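Local coordinates for sweet protein mabinlin-2 chain B (Capparis masaikai, PDB 2DS2) that is one chain of a heat-stable 2S albumin that stores nutrients in the seed and induces a sweet taste, at residues Pro24-Ala29 with Asn54-Cys59. Residues are numbered along the deposited sequence; the frame is centred on the assembly and turned at random.
Sequences PVLRQA and NLPNIC
With chi1 at -79°, L26 sets its CG beside the backbone N and anti to the carbonyl carbon, and chi2 near 173° carries CD1 on toward P56 and turns CD2 toward L55. CD1 meets CG and CD of the proline ring, 3.6 Å from P56 CD. CD2 goes to the other neighbour: it lies 3.6 Å from L55 CD1, where the leucines pass at a slant. L55 also offers its CB, 3.9 Å from L26 CD1, so the fork of L26 rests against both residues at once. No hydrogen bond links the segments; the contact is apolar and buried. P56 has no N-H to give, and helix 42-58 kinks here, while I58 N and C59 N bond to N54 O and L55 O. Replacing L26 by an alanine is likely to open a gap between the helices, with the P56 ring and L55 losing the leucine methyls they touch in this contact. Helix 6-14 closes over the contact, L14 touching L26, and L7 and C10 touching L55, while C59 is joined to C11 by a disulfide. Helices 22-36 and 42-58 thus meet in the apolar core near the chain's centre, an arrangement characteristic of the disulfide-braced, all-helical 2S albumin fold of the prolamin superfamily, to which this chain contributes three helices.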
# COMPACT_ATOMS: atom_id res chain seq x y z
N PRO B 24 4.28 4.53 6.57
CA PRO B 24 3.77 5.82 6.09
C PRO B 24 3.55 5.89 4.57
O PRO B 24 2.59 6.51 4.12
CB PRO B 24 4.80 6.83 6.60
CG PRO B 24 5.98 6.01 7.04
CD PRO B 24 5.39 4.72 7.52
N VAL B 25 4.41 5.25 3.78
CA VAL B 25 4.19 5.30 2.33
C VAL B 25 3.04 4.39 1.93
O VAL B 25 2.33 4.68 0.96
CB VAL B 25 5.45 4.91 1.50
CG1 VAL B 25 6.62 5.82 1.87
CG2 VAL B 25 5.80 3.44 1.69
N LEU B 26 2.83 3.31 2.67
CA LEU B 26 1.71 2.41 2.36
C LEU B 26 0.40 3.09 2.72
O LEU B 26 -0.62 2.88 2.07
CB LEU B 26 1.86 1.08 3.12
CG LEU B 26 2.86 0.11 2.48
CD1 LEU B 26 3.08 -1.12 3.37
CD2 LEU B 26 2.30 -0.33 1.13
N ARG B 27 0.42 3.90 3.78
CA ARG B 27 -0.79 4.62 4.16
C ARG B 27 -1.14 5.57 3.01
O ARG B 27 -2.30 5.70 2.63
CB ARG B 27 -0.53 5.44 5.43
CG ARG B 27 -1.76 6.16 5.97
CD ARG B 27 -2.79 5.18 6.49
NE ARG B 27 -3.81 5.83 7.30
CZ ARG B 27 -4.61 6.79 6.87
NH1 ARG B 27 -4.52 7.22 5.62
NH2 ARG B 27 -5.51 7.33 7.68
N GLN B 28 -0.11 6.21 2.45
CA GLN B 28 -0.32 7.14 1.34
C GLN B 28 -0.77 6.43 0.08
O GLN B 28 -1.55 6.98 -0.70
CB GLN B 28 0.97 7.94 1.07
CG GLN B 28 1.36 8.85 2.22
CD GLN B 28 0.31 9.92 2.50
OE1 GLN B 28 0.20 10.42 3.62
NE2 GLN B 28 -0.45 10.29 1.47
N ALA B 29 -0.27 5.22 -0.13
CA ALA B 29 -0.68 4.45 -1.31
C ALA B 29 -2.15 4.10 -1.16
O ALA B 29 -2.92 4.16 -2.10
CB ALA B 29 0.16 3.19 -1.45
N ASN B 54 -1.07 -5.14 5.15
CA ASN B 54 -0.37 -6.43 5.08
C ASN B 54 0.81 -6.50 4.14
O ASN B 54 1.58 -7.46 4.18
CB ASN B 54 -1.34 -7.55 4.67
CG ASN B 54 -2.32 -7.91 5.76
OD1 ASN B 54 -1.96 -8.02 6.93
ND2 ASN B 54 -3.58 -8.11 5.38
N LEU B 55 0.98 -5.51 3.27
CA LEU B 55 2.08 -5.57 2.33
C LEU B 55 3.47 -5.80 2.91
O LEU B 55 4.29 -6.48 2.30
CB LEU B 55 2.06 -4.33 1.43
CG LEU B 55 1.17 -4.55 0.21
CD1 LEU B 55 0.85 -3.23 -0.46
CD2 LEU B 55 1.86 -5.49 -0.75
N PRO B 56 3.77 -5.25 4.11
CA PRO B 56 5.12 -5.51 4.62
C PRO B 56 5.38 -7.01 4.78
O PRO B 56 6.49 -7.48 4.51
CB PRO B 56 5.12 -4.77 5.95
CG PRO B 56 4.19 -3.62 5.69
CD PRO B 56 3.05 -4.31 4.98
N ASN B 57 4.36 -7.74 5.20
CA ASN B 57 4.48 -9.18 5.38
C ASN B 57 4.42 -9.92 4.04
O ASN B 57 5.19 -10.85 3.80
CB ASN B 57 3.38 -9.70 6.30
CG ASN B 57 3.53 -9.21 7.72
OD1 ASN B 57 4.64 -9.17 8.27
ND2 ASN B 57 2.42 -8.84 8.35
N ILE B 58 3.51 -9.50 3.17
CA ILE B 58 3.36 -10.11 1.86
C ILE B 58 4.65 -9.99 1.06
O ILE B 58 4.99 -10.88 0.28
CB ILE B 58 2.23 -9.43 1.06
CG1 ILE B 58 0.90 -9.57 1.81
CG2 ILE B 58 2.13 -10.04 -0.33
CD1 ILE B 58 -0.26 -8.88 1.14
N CYS B 59 5.36 -8.88 1.27
CA CYS B 59 6.61 -8.62 0.58
C CYS B 59 7.81 -9.19 1.31
O CYS B 59 8.94 -9.12 0.81
CB CYS B 59 6.80 -7.11 0.42
SG CYS B 59 5.68 -6.34 -0.77